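Local coordinates for ApeI dehydratase-like domain-containing protein (Pectobacterium atrosepticum, PDB 3ESI) that is of unknown function but is probably a hot-dog-fold dehydratase of the ApeI type, acting on 3-hydroxyacyl thioesters, at residues P41-V46 with Q76-G81; D50-Y55 with L84-I89; K94-F99 with K116-P121. All blocks are in the same frame, centred on the assembly; numbering follows the deposited sequence.

Contact 1 of 3, residues P41-V46 with Q76-G81; sequences PLLPGV and QPILPG
L43 and I78 form the buried apolar centre, their CB atoms 3.8 Å apart. L43 has CG opposite its own nitrogen (chi1 -158°), which carries its methyls past I78 toward W51 of helix 45-59. Next to this pair, the CD1 methyl of L42 reaches the ring of P77, 3.8 Å from its CB. L42 gets there with CG lodged between backbone N and carbonyl carbon (chi1 68°); this leucine also packs on L42 of the second subunit, so the contact borders a subunit interface. Farther out, the rings of P41 and P80 cross at about a right angle, P41 CB lying 4.0 Å from P80 CG.

At the polar edge a single direct bond ties the backbones: L43 N to I78 O, 2.9 Å and fairly straight at 163°, with the N-H in the carbonyl plane. The same oxygen receives a CA-H contact from L42 CA at 3.3 Å. A water completes the link, accepting from I78 N at 2.7 Å and donating to L43 O at 3.0 Å; L43 O also takes a bond from Q48 NE2. P44 occupies the N-cap of helix 45-59. The sequence PLLPGV, leading into this central helix, resembles the PxxPGV ending of the histidine-containing motif of FabZ-type hot-dog dehydratases.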
ATOM      1  N   PRO A  41       0.405  -4.692  -9.134  1.00 48.60           N
ATOM      2  CA  PRO A  41       1.489  -3.790  -9.503  1.00 46.98           C
ATOM      3  C   PRO A  41       1.129  -2.533 -10.283  1.00 46.00           C
ATOM      4  O   PRO A  41       0.387  -2.564 -11.273  1.00 45.16           O
ATOM      5  CB  PRO A  41       2.450  -4.707 -10.267  1.00 48.67           C
ATOM      6  CG  PRO A  41       1.516  -5.649 -10.964  1.00 48.25           C
ATOM      7  CD  PRO A  41       0.489  -5.963  -9.883  1.00 49.30           C
ATOM      8  N   LEU A  42       1.655  -1.420  -9.787  1.00 44.69           N
ATOM      9  CA  LEU A  42       1.506  -0.118 -10.418  1.00 42.98           C
ATOM     10  C   LEU A  42       2.622   0.756  -9.863  1.00 41.81           C
ATOM     11  O   LEU A  42       3.082   0.545  -8.746  1.00 42.88           O
ATOM     12  CB  LEU A  42       0.143   0.510 -10.149  1.00 41.13           C
ATOM     13  CG  LEU A  42      -0.254   0.985  -8.757  1.00 43.51           C
ATOM     14  CD1 LEU A  42      -1.187   2.204  -8.894  1.00 42.26           C
ATOM     15  CD2 LEU A  42      -0.918  -0.156  -7.998  1.00 41.93           C
ATOM     16  N   LEU A  43       3.071   1.718 -10.654  1.00 39.73           N
ATOM     17  CA  LEU A  43       4.146   2.601 -10.243  1.00 37.70           C
ATOM     18  C   LEU A  43       3.702   3.543  -9.115  1.00 37.31           C
ATOM     19  O   LEU A  43       2.984   4.521  -9.355  1.00 36.47           O
ATOM     20  CB  LEU A  43       4.608   3.422 -11.438  1.00 36.54           C
ATOM     21  CG  LEU A  43       6.020   3.969 -11.305  1.00 38.18           C
ATOM     22  CD1 LEU A  43       6.982   2.789 -11.244  1.00 38.34           C
ATOM     23  CD2 LEU A  43       6.336   4.879 -12.483  1.00 38.83           C
ATOM     24  N   PRO A  44       4.139   3.267  -7.872  1.00 35.96           N
ATOM     25  CA  PRO A  44       3.759   4.119  -6.738  1.00 35.16           C
ATOM     26  C   PRO A  44       4.261   5.556  -6.834  1.00 34.82           C
ATOM     27  O   PRO A  44       5.171   5.872  -7.613  1.00 36.87           O
ATOM     28  CB  PRO A  44       4.343   3.378  -5.536  1.00 34.01           C
ATOM     29  CG  PRO A  44       5.555   2.708  -6.108  1.00 36.44           C
ATOM     30  CD  PRO A  44       5.049   2.189  -7.440  1.00 35.98           C
ATOM     31  N   GLY A  45       3.652   6.419  -6.029  1.00 33.94           N
ATOM     32  CA  GLY A  45       4.021   7.823  -5.996  1.00 32.33           C
ATOM     33  C   GLY A  45       5.471   8.091  -5.638  1.00 31.54           C
ATOM     34  O   GLY A  45       6.070   9.015  -6.180  1.00 29.54           O
ATOM     35  N   VAL A  46       6.062   7.299  -4.746  1.00 30.84           N
ATOM     36  CA  VAL A  46       7.453   7.572  -4.398  1.00 31.92           C
ATOM     37  C   VAL A  46       8.357   7.422  -5.603  1.00 30.46           C
ATOM     38  O   VAL A  46       9.280   8.215  -5.797  1.00 30.15           O
ATOM     39  CB  VAL A  46       7.985   6.664  -3.249  1.00 33.57           C
ATOM     40  CG1 VAL A  46       7.132   6.870  -2.007  1.00 34.35           C
ATOM     41  CG2 VAL A  46       7.985   5.193  -3.670  1.00 34.70           C
ATOM     42  N   GLN A  76      -4.104   8.538 -13.536  1.00 48.23           N
ATOM     43  CA  GLN A  76      -4.148   7.211 -14.120  1.00 47.79           C
ATOM     44  C   GLN A  76      -2.986   6.373 -13.620  1.00 45.90           C
ATOM     45  O   GLN A  76      -1.849   6.840 -13.576  1.00 47.10           O
ATOM     46  CB  GLN A  76      -4.079   7.310 -15.647  1.00 50.20           C
ATOM     47  CG  GLN A  76      -4.923   6.285 -16.369  1.00 54.41           C
ATOM     48  CD  GLN A  76      -6.402   6.653 -16.368  1.00 56.59           C
ATOM     49  OE1 GLN A  76      -7.273   5.779 -16.330  1.00 59.22           O
ATOM     50  NE2 GLN A  76      -6.690   7.950 -16.425  1.00 56.04           N
ATOM     51  N   PRO A  77      -3.256   5.123 -13.223  1.00 43.30           N
ATOM     52  CA  PRO A  77      -2.180   4.259 -12.735  1.00 41.86           C
ATOM     53  C   PRO A  77      -1.240   3.897 -13.883  1.00 40.51           C
ATOM     54  O   PRO A  77      -1.659   3.809 -15.039  1.00 41.44           O
ATOM     55  CB  PRO A  77      -2.928   3.038 -12.208  1.00 41.92           C
ATOM     56  CG  PRO A  77      -4.271   3.589 -11.836  1.00 42.09           C
ATOM     57  CD  PRO A  77      -4.568   4.500 -12.994  1.00 42.39           C
ATOM     58  N   ILE A  78       0.030   3.704 -13.556  1.00 37.50           N
ATOM     59  CA  ILE A  78       1.038   3.353 -14.538  1.00 34.25           C
ATOM     60  C   ILE A  78       1.390   1.885 -14.318  1.00 34.64           C
ATOM     61  O   ILE A  78       1.939   1.520 -13.284  1.00 34.12           O
ATOM     62  CB  ILE A  78       2.278   4.237 -14.354  1.00 32.68           C
ATOM     63  CG1 ILE A  78       1.888   5.705 -14.577  1.00 32.70           C
ATOM     64  CG2 ILE A  78       3.372   3.814 -15.313  1.00 34.81           C
ATOM     65  CD1 ILE A  78       2.999   6.710 -14.372  1.00 26.70           C
ATOM     66  N   LEU A  79       1.060   1.041 -15.290  1.00 35.53           N
ATOM     67  CA  LEU A  79       1.321  -0.388 -15.178  1.00 34.91           C
ATOM     68  C   LEU A  79       2.687  -0.785 -15.722  1.00 33.82           C
ATOM     69  O   LEU A  79       3.319  -0.039 -16.458  1.00 33.60           O
ATOM     70  CB  LEU A  79       0.243  -1.182 -15.921  1.00 35.60           C
ATOM     71  CG  LEU A  79      -1.209  -0.797 -15.639  1.00 38.64           C
ATOM     72  CD1 LEU A  79      -2.134  -1.819 -16.295  1.00 37.64           C
ATOM     73  CD2 LEU A  79      -1.451  -0.734 -14.138  1.00 37.63           C
ATOM     74  N   PRO A  80       3.154  -1.984 -15.359  1.00 32.70           N
ATOM     75  CA  PRO A  80       4.446  -2.487 -15.820  1.00 32.76           C
ATOM     76  C   PRO A  80       4.417  -2.640 -17.342  1.00 33.78           C
ATOM     77  O   PRO A  80       3.417  -3.094 -17.902  1.00 33.83           O
ATOM     78  CB  PRO A  80       4.557  -3.839 -15.121  1.00 31.33           C
ATOM     79  CG  PRO A  80       3.768  -3.650 -13.879  1.00 32.96           C
ATOM     80  CD  PRO A  80       2.552  -2.902 -14.380  1.00 31.99           C
ATOM     81  N   GLY A  81       5.504  -2.257 -18.008  1.00 35.47           N
ATOM     82  CA  GLY A  81       5.570  -2.372 -19.460  1.00 35.36           C
ATOM     83  C   GLY A  81       5.026  -1.197 -20.262  1.00 36.44           C
ATOM     84  O   GLY A  81       4.969  -1.279 -21.482  1.00 37.43           O
TER
HETATM   85  O   HOH W   1       0.587   4.503 -11.075  1.00 42.89           O

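Contact 2 of 3, residues D50-Y55 with L84-I89; sequences DWVMHY and LRLVLI
This is an apolar helix-on-sheet contact with no hydrogen bond across it, V52 and Y55 of helix 45-59 meeting L86 and L88 of strand 83-91, the centre of the contact about 3 Å from the centre of the chain. The short helix and strand axes approach to 9.9 Å and differ in direction by 55°. L88 makes the tightest touch: its CD2 methyl lies 3.7 Å from Y55 CB and 4.1 Å from V52 O, so it packs on the helix backbone as well as at the root of the tyrosine. L86 divides its branches between two residues. Its CD2 meets Y55 CD2 obliquely at 4.0 Å, while CD1 faces V52 CG2 more loosely at 4.4 Å; CG opposite the backbone N (chi1 173°) sends both methyls to the helix.

In the hot-dog fold a curved antiparallel sheet wraps around one long central helix, and here L84, L86 and L88 are directed to that helix from the inner side of the sheet. R85 lies on the other side, where its guanidinium forms salt bridges with E21 of the adjacent strand 17-25 and E109 of strand 108-121.

The Y55 ring has a second neighbour within the helix: H54 ND1 stands 3.8 Å above one face, offset toward the rim. W51, one turn before Y55, packs with V52 on Y101 of strand 96-105, and its indole NE1 is hydrogen-bonded to M1 O.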
ATOM      1  N   ASP A  50      10.560  10.261  -7.299  1.00 32.11           N
ATOM      2  CA  ASP A  50      11.981   9.976  -7.380  1.00 32.26           C
ATOM      3  C   ASP A  50      12.512  10.184  -8.785  1.00 33.18           C
ATOM      4  O   ASP A  50      13.505  10.882  -8.966  1.00 34.28           O
ATOM      5  CB  ASP A  50      12.257   8.539  -6.921  1.00 34.59           C
ATOM      6  CG  ASP A  50      13.720   8.161  -7.039  1.00 34.74           C
ATOM      7  OD1 ASP A  50      14.574   8.922  -6.560  1.00 35.69           O
ATOM      8  OD2 ASP A  50      14.025   7.101  -7.606  1.00 41.42           O
ATOM      9  N   TRP A  51      11.864   9.571  -9.775  1.00 32.74           N
ATOM     10  CA  TRP A  51      12.287   9.728 -11.160  1.00 32.01           C
ATOM     11  C   TRP A  51      12.245  11.202 -11.551  1.00 33.17           C
ATOM     12  O   TRP A  51      13.156  11.701 -12.223  1.00 34.41           O
ATOM     13  CB  TRP A  51      11.385   8.929 -12.106  1.00 31.05           C
ATOM     14  CG  TRP A  51      11.445   7.461 -11.897  1.00 30.45           C
ATOM     15  CD1 TRP A  51      12.225   6.797 -11.008  1.00 29.84           C
ATOM     16  CD2 TRP A  51      10.703   6.463 -12.608  1.00 31.13           C
ATOM     17  NE1 TRP A  51      12.021   5.445 -11.118  1.00 31.83           N
ATOM     18  CE2 TRP A  51      11.090   5.210 -12.093  1.00 30.90           C
ATOM     19  CE3 TRP A  51       9.746   6.508 -13.635  1.00 32.03           C
ATOM     20  CZ2 TRP A  51      10.560   4.005 -12.566  1.00 32.96           C
ATOM     21  CZ3 TRP A  51       9.219   5.317 -14.106  1.00 33.56           C
ATOM     22  CH2 TRP A  51       9.629   4.077 -13.570  1.00 33.85           C
ATOM     23  N   VAL A  52      11.193  11.905 -11.139  1.00 34.13           N
ATOM     24  CA  VAL A  52      11.084  13.330 -11.455  1.00 35.87           C
ATOM     25  C   VAL A  52      12.298  14.076 -10.894  1.00 36.91           C
ATOM     26  O   VAL A  52      12.937  14.859 -11.589  1.00 35.72           O
ATOM     27  CB  VAL A  52       9.781  13.947 -10.875  1.00 35.92           C
ATOM     28  CG1 VAL A  52       9.840  15.452 -10.953  1.00 35.80           C
ATOM     29  CG2 VAL A  52       8.568  13.454 -11.665  1.00 33.91           C
ATOM     30  N   MET A  53      12.635  13.790  -9.642  1.00 38.64           N
ATOM     31  CA  MET A  53      13.760  14.444  -8.995  1.00 39.70           C
ATOM     32  C   MET A  53      15.125  14.107  -9.604  1.00 41.00           C
ATOM     33  O   MET A  53      15.984  14.976  -9.710  1.00 43.19           O
ATOM     34  CB  MET A  53      13.750  14.134  -7.491  1.00 36.14           C
ATOM     35  CG  MET A  53      12.705  14.940  -6.689  1.00 35.60           C
ATOM     36  SD  MET A  53      12.810  16.771  -6.845  1.00 26.82           S
ATOM     37  CE  MET A  53      11.474  17.019  -7.724  1.00 24.28           C
ATOM     38  N   HIS A  54      15.335  12.862 -10.009  1.00 41.68           N
ATOM     39  CA  HIS A  54      16.617  12.483 -10.603  1.00 43.31           C
ATOM     40  C   HIS A  54      16.871  13.225 -11.927  1.00 45.08           C
ATOM     41  O   HIS A  54      17.953  13.772 -12.147  1.00 46.30           O
ATOM     42  CB  HIS A  54      16.651  10.965 -10.805  1.00 43.85           C
ATOM     43  CG  HIS A  54      17.841  10.470 -11.564  1.00 45.80           C
ATOM     44  ND1 HIS A  54      17.835  10.306 -12.932  1.00 45.87           N
ATOM     45  CD2 HIS A  54      19.066  10.078 -11.143  1.00 46.81           C
ATOM     46  CE1 HIS A  54      19.004   9.833 -13.323  1.00 46.43           C
ATOM     47  NE2 HIS A  54      19.770   9.686 -12.256  1.00 48.74           N
ATOM     48  N   TYR A  55      15.872  13.258 -12.801  1.00 45.36           N
ATOM     49  CA  TYR A  55      16.025  13.942 -14.072  1.00 47.23           C
ATOM     50  C   TYR A  55      16.043  15.452 -13.913  1.00 47.58           C
ATOM     51  O   TYR A  55      16.836  16.139 -14.554  1.00 48.43           O
ATOM     52  CB  TYR A  55      14.911  13.524 -15.044  1.00 49.45           C
ATOM     53  CG  TYR A  55      15.088  12.104 -15.526  1.00 51.70           C
ATOM     54  CD1 TYR A  55      16.261  11.721 -16.171  1.00 53.16           C
ATOM     55  CD2 TYR A  55      14.114  11.133 -15.300  1.00 53.89           C
ATOM     56  CE1 TYR A  55      16.469  10.409 -16.579  1.00 54.43           C
ATOM     57  CE2 TYR A  55      14.311   9.805 -15.704  1.00 54.82           C
ATOM     58  CZ  TYR A  55      15.497   9.454 -16.341  1.00 54.87           C
ATOM     59  OH  TYR A  55      15.738   8.151 -16.723  1.00 54.84           O
ATOM     60  N   LEU A  84       6.115   5.941 -21.356  1.00 34.42           N
ATOM     61  CA  LEU A  84       5.710   7.239 -20.820  1.00 36.00           C
ATOM     62  C   LEU A  84       6.451   8.443 -21.369  1.00 36.98           C
ATOM     63  O   LEU A  84       7.635   8.369 -21.706  1.00 39.24           O
ATOM     64  CB  LEU A  84       5.902   7.270 -19.298  1.00 33.82           C
ATOM     65  CG  LEU A  84       5.342   6.177 -18.386  1.00 33.95           C
ATOM     66  CD1 LEU A  84       5.808   6.436 -16.938  1.00 33.48           C
ATOM     67  CD2 LEU A  84       3.818   6.159 -18.475  1.00 32.49           C
ATOM     68  N   ARG A  85       5.743   9.560 -21.447  1.00 37.62           N
ATOM     69  CA  ARG A  85       6.360  10.811 -21.848  1.00 37.99           C
ATOM     70  C   ARG A  85       6.445  11.593 -20.522  1.00 36.80           C
ATOM     71  O   ARG A  85       5.469  11.686 -19.777  1.00 37.07           O
ATOM     72  CB  ARG A  85       5.492  11.592 -22.850  1.00 39.06           C
ATOM     73  CG  ARG A  85       6.223  12.802 -23.442  1.00 40.99           C
ATOM     74  CD  ARG A  85       5.275  13.862 -24.002  1.00 45.22           C
ATOM     75  NE  ARG A  85       4.359  13.357 -25.023  1.00 49.98           N
ATOM     76  CZ  ARG A  85       4.727  12.864 -26.209  1.00 52.15           C
ATOM     77  NH1 ARG A  85       6.010  12.795 -26.555  1.00 53.46           N
ATOM     78  NH2 ARG A  85       3.799  12.437 -27.055  1.00 51.99           N
ATOM     79  N   LEU A  86       7.622  12.113 -20.215  1.00 35.75           N
ATOM     80  CA  LEU A  86       7.821  12.887 -19.008  1.00 33.99           C
ATOM     81  C   LEU A  86       8.254  14.293 -19.398  1.00 34.66           C
ATOM     82  O   LEU A  86       9.288  14.474 -20.040  1.00 34.97           O
ATOM     83  CB  LEU A  86       8.908  12.256 -18.131  1.00 31.34           C
ATOM     84  CG  LEU A  86       9.279  13.134 -16.924  1.00 29.95           C
ATOM     85  CD1 LEU A  86       8.054  13.285 -16.037  1.00 28.15           C
ATOM     86  CD2 LEU A  86      10.437  12.528 -16.118  1.00 26.78           C
ATOM     87  N   VAL A  87       7.455  15.283 -19.025  1.00 34.36           N
ATOM     88  CA  VAL A  87       7.787  16.676 -19.309  1.00 34.26           C
ATOM     89  C   VAL A  87       8.106  17.392 -17.990  1.00 35.76           C
ATOM     90  O   VAL A  87       7.295  17.380 -17.056  1.00 33.97           O
ATOM     91  CB  VAL A  87       6.605  17.422 -20.004  1.00 34.59           C
ATOM     92  CG1 VAL A  87       6.991  18.868 -20.283  1.00 31.78           C
ATOM     93  CG2 VAL A  87       6.229  16.730 -21.308  1.00 32.53           C
ATOM     94  N   LEU A  88       9.293  17.993 -17.926  1.00 38.00           N
ATOM     95  CA  LEU A  88       9.760  18.741 -16.754  1.00 40.40           C
ATOM     96  C   LEU A  88       9.991  20.203 -17.137  1.00 43.13           C
ATOM     97  O   LEU A  88      10.724  20.482 -18.092  1.00 41.96           O
ATOM     98  CB  LEU A  88      11.094  18.185 -16.250  1.00 39.65           C
ATOM     99  CG  LEU A  88      11.175  16.994 -15.299  1.00 41.81           C
ATOM    100  CD1 LEU A  88      10.140  15.955 -15.659  1.00 41.58           C
ATOM    101  CD2 LEU A  88      12.586  16.417 -15.364  1.00 40.73           C
ATOM    102  N   ILE A  89       9.390  21.127 -16.385  1.00 44.87           N
ATOM    103  CA  ILE A  89       9.558  22.564 -16.628  1.00 46.43           C
ATOM    104  C   ILE A  89      10.073  23.221 -15.347  1.00 49.61           C
ATOM    105  O   ILE A  89       9.429  23.131 -14.299  1.00 51.05           O
ATOM    106  CB  ILE A  89       8.218  23.229 -17.012  1.00 45.56           C
ATOM    107  CG1 ILE A  89       7.675  22.611 -18.306  1.00 44.46           C
ATOM    108  CG2 ILE A  89       8.416  24.729 -17.179  1.00 44.97           C
ATOM    109  CD1 ILE A  89       6.243  23.003 -18.626  1.00 42.28           C
TER

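Contact 3 of 3, residues K94-F99 with K116-P121; sequences KQSLTF and KIKLTP
The F99 ring meets I117 obliquely, its CE2 3.9 Å from the CD1 methyl. F99 comes toward the partner strand because CG sits between backbone N and carbonyl carbon (chi1 73°). At the far end the extended Q95 side chain crosses the P121 ring at about a right angle, OE1 lying 4.1 Å from P121 CD.

Between these ends the strands pair antiparallel. L97 and I117 form a hydrogen-bonded pair, with L97 N to I117 O and I117 N to L97 O both 2.8 Å; S96 with K118 and T98 with K116 are the flanking non-hydrogen-bonded pairs. A longer bond, L119 N to Q95 O at 3.3 Å, continues the pairing into the turn, its donor tilted from the carbonyl plane. Q95 and S96 form a G1 beta bulge against the end of strand 83-91.

On the face bearing S96, T98, K116 and K118, two lysines bend over the strand. K118, folded at chi2 and chi3, curls back so that NZ reaches K94 O at 2.8 Å, lying nearly in line with the carbonyl (173°), and S96 OG only weakly at 3.4 Å. K116 lays its aliphatic CD 3.7 Å from S96 OG.

The segments belong to the hairpin of strands 96-105 and 108-121 within the hot-dog sheet. Strand 83-91 lies beyond the first and strand 64-74 beyond the second, while F99, I117 and L119 turn to helix 45-59, packing on V52, L49 and M53.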
ATOM      1  N   LYS A  94      10.569  31.440  -9.514  1.00 58.65           N
ATOM      2  CA  LYS A  94       9.644  31.004  -8.471  1.00 59.03           C
ATOM      3  C   LYS A  94      10.147  29.729  -7.789  1.00 58.71           C
ATOM      4  O   LYS A  94       9.510  29.208  -6.871  1.00 58.06           O
ATOM      5  CB  LYS A  94       8.264  30.727  -9.069  1.00 58.60           C
ATOM      6  CG  LYS A  94       7.704  31.843  -9.915  1.00 60.50           C
ATOM      7  CD  LYS A  94       6.483  31.357 -10.673  1.00 62.16           C
ATOM      8  CE  LYS A  94       6.018  32.375 -11.697  1.00 63.32           C
ATOM      9  NZ  LYS A  94       4.961  31.802 -12.578  1.00 64.58           N
ATOM     10  N   GLN A  95      11.292  29.230  -8.241  1.00 58.11           N
ATOM     11  CA  GLN A  95      11.852  28.009  -7.679  1.00 58.02           C
ATOM     12  C   GLN A  95      10.831  26.858  -7.718  1.00 56.32           C
ATOM     13  O   GLN A  95      10.750  26.043  -6.796  1.00 54.98           O
ATOM     14  CB  GLN A  95      12.312  28.271  -6.247  1.00 59.51           C
ATOM     15  CG  GLN A  95      13.488  29.230  -6.154  1.00 61.78           C
ATOM     16  CD  GLN A  95      13.969  29.422  -4.727  1.00 63.35           C
ATOM     17  OE1 GLN A  95      15.071  29.920  -4.488  1.00 65.36           O
ATOM     18  NE2 GLN A  95      13.138  29.032  -3.770  1.00 62.39           N
ATOM     19  N   SER A  96      10.059  26.801  -8.801  1.00 54.37           N
ATOM     20  CA  SER A  96       9.044  25.774  -8.981  1.00 53.12           C
ATOM     21  C   SER A  96       9.334  24.835 -10.143  1.00 51.42           C
ATOM     22  O   SER A  96       9.645  25.261 -11.255  1.00 50.37           O
ATOM     23  CB  SER A  96       7.667  26.408  -9.187  1.00 53.95           C
ATOM     24  OG  SER A  96       7.132  26.863  -7.957  1.00 57.27           O
ATOM     25  N   LEU A  97       9.216  23.545  -9.864  1.00 50.07           N
ATOM     26  CA  LEU A  97       9.448  22.520 -10.856  1.00 47.28           C
ATOM     27  C   LEU A  97       8.107  21.892 -11.147  1.00 46.46           C
ATOM     28  O   LEU A  97       7.443  21.375 -10.249  1.00 46.22           O
ATOM     29  CB  LEU A  97      10.423  21.480 -10.308  1.00 48.23           C
ATOM     30  CG  LEU A  97      10.843  20.283 -11.167  1.00 48.71           C
ATOM     31  CD1 LEU A  97       9.671  19.344 -11.346  1.00 49.49           C
ATOM     32  CD2 LEU A  97      11.359  20.762 -12.513  1.00 48.68           C
ATOM     33  N   THR A  98       7.700  21.969 -12.404  1.00 45.06           N
ATOM     34  CA  THR A  98       6.439  21.394 -12.840  1.00 44.71           C
ATOM     35  C   THR A  98       6.721  20.130 -13.655  1.00 43.67           C
ATOM     36  O   THR A  98       7.611  20.113 -14.500  1.00 43.81           O
ATOM     37  CB  THR A  98       5.651  22.414 -13.682  1.00 45.06           C
ATOM     38  OG1 THR A  98       4.976  23.316 -12.798  1.00 47.57           O
ATOM     39  CG2 THR A  98       4.641  21.729 -14.572  1.00 47.18           C
ATOM     40  N   PHE A  99       5.974  19.066 -13.389  1.00 42.29           N
ATOM     41  CA  PHE A  99       6.181  17.824 -14.110  1.00 40.07           C
ATOM     42  C   PHE A  99       4.872  17.258 -14.614  1.00 39.94           C
ATOM     43  O   PHE A  99       3.801  17.585 -14.103  1.00 38.67           O
ATOM     44  CB  PHE A  99       6.867  16.794 -13.212  1.00 39.32           C
ATOM     45  CG  PHE A  99       5.979  16.228 -12.153  1.00 38.56           C
ATOM     46  CD1 PHE A  99       5.079  15.211 -12.452  1.00 39.05           C
ATOM     47  CD2 PHE A  99       6.043  16.708 -10.846  1.00 39.77           C
ATOM     48  CE1 PHE A  99       4.247  14.672 -11.461  1.00 40.00           C
ATOM     49  CE2 PHE A  99       5.219  16.179  -9.847  1.00 39.84           C
ATOM     50  CZ  PHE A  99       4.318  15.157 -10.155  1.00 40.07           C
ATOM     51  N   LYS A 116       3.410  20.075  -8.910  1.00 43.45           N
ATOM     52  CA  LYS A 116       4.370  21.157  -8.745  1.00 44.45           C
ATOM     53  C   LYS A 116       5.179  20.890  -7.489  1.00 44.10           C
ATOM     54  O   LYS A 116       4.635  20.571  -6.441  1.00 44.30           O
ATOM     55  CB  LYS A 116       3.662  22.511  -8.642  1.00 44.74           C
ATOM     56  CG  LYS A 116       4.607  23.662  -8.291  1.00 47.80           C
ATOM     57  CD  LYS A 116       4.086  25.021  -8.767  1.00 49.59           C
ATOM     58  CE  LYS A 116       2.675  25.298  -8.272  1.00 51.71           C
ATOM     59  NZ  LYS A 116       2.200  26.642  -8.715  1.00 55.42           N
ATOM     60  N   ILE A 117       6.488  21.025  -7.610  1.00 43.72           N
ATOM     61  CA  ILE A 117       7.387  20.784  -6.502  1.00 43.38           C
ATOM     62  C   ILE A 117       8.242  22.025  -6.265  1.00 45.86           C
ATOM     63  O   ILE A 117       8.619  22.719  -7.216  1.00 46.34           O
ATOM     64  CB  ILE A 117       8.290  19.584  -6.831  1.00 42.62           C
ATOM     65  CG1 ILE A 117       7.418  18.342  -7.023  1.00 41.96           C
ATOM     66  CG2 ILE A 117       9.325  19.374  -5.744  1.00 41.01           C
ATOM     67  CD1 ILE A 117       8.180  17.151  -7.526  1.00 45.02           C
ATOM     68  N   LYS A 118       8.526  22.321  -5.000  1.00 46.77           N
ATOM     69  CA  LYS A 118       9.356  23.467  -4.669  1.00 46.98           C
ATOM     70  C   LYS A 118      10.742  22.903  -4.411  1.00 46.23           C
ATOM     71  O   LYS A 118      10.865  21.865  -3.765  1.00 45.48           O
ATOM     72  CB  LYS A 118       8.843  24.167  -3.402  1.00 50.38           C
ATOM     73  CG  LYS A 118       7.393  24.664  -3.463  1.00 54.15           C
ATOM     74  CD  LYS A 118       7.208  25.844  -4.422  1.00 57.45           C
ATOM     75  CE  LYS A 118       7.990  27.075  -3.968  1.00 58.73           C
ATOM     76  NZ  LYS A 118       7.805  28.210  -4.912  1.00 58.68           N
ATOM     77  N   LEU A 119      11.774  23.566  -4.930  1.00 46.48           N
ATOM     78  CA  LEU A 119      13.156  23.127  -4.720  1.00 48.23           C
ATOM     79  C   LEU A 119      13.929  24.238  -4.000  1.00 50.23           C
ATOM     80  O   LEU A 119      13.477  25.381  -3.956  1.00 50.91           O
ATOM     81  CB  LEU A 119      13.840  22.812  -6.058  1.00 47.68           C
ATOM     82  CG  LEU A 119      13.195  21.810  -7.032  1.00 46.57           C
ATOM     83  CD1 LEU A 119      14.160  21.576  -8.200  1.00 42.92           C
ATOM     84  CD2 LEU A 119      12.868  20.495  -6.328  1.00 45.49           C
ATOM     85  N   THR A 120      15.085  23.907  -3.432  1.00 52.49           N
ATOM     86  CA  THR A 120      15.889  24.902  -2.727  1.00 55.27           C
ATOM     87  C   THR A 120      17.369  24.738  -3.056  1.00 57.25           C
ATOM     88  O   THR A 120      17.835  23.632  -3.339  1.00 56.42           O
ATOM     89  CB  THR A 120      15.755  24.774  -1.179  1.00 56.05           C
ATOM     90  OG1 THR A 120      14.377  24.697  -0.818  1.00 59.11           O
ATOM     91  CG2 THR A 120      16.359  25.987  -0.479  1.00 56.09           C
ATOM     92  N   PRO A 121      18.130  25.844  -3.023  1.00 59.20           N
ATOM     93  CA  PRO A 121      19.560  25.751  -3.316  1.00 61.29           C
ATOM     94  C   PRO A 121      20.205  24.726  -2.381  1.00 64.09           C
ATOM     95  O   PRO A 121      19.783  24.579  -1.233  1.00 64.06           O
ATOM     96  CB  PRO A 121      20.043  27.166  -3.045  1.00 60.26           C
ATOM     97  CG  PRO A 121      18.881  27.987  -3.491  1.00 58.77           C
ATOM     98  CD  PRO A 121      17.710  27.253  -2.906  1.00 57.81           C
TER

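Contact 2 is the core of the three, buried and apolar; contacts 1 and 3 are partly buried, lie on opposite sides of the chain centre and do not touch. Contacts 1 and 2 share helix 45-59, the first at its entry and the second along its length, and meet where L43 packs on W51 and I78 on L84. Contacts 2 and 3 use the same sheet: I89 N probably bonds to T98 O between neighbouring strands, and M53 packs on I117 and L119. Their chemistry follows position: prolines, one backbone bond and a bridging water near a subunit interface, methyls inside, paired strands and a lysine-serine face at the hairpin.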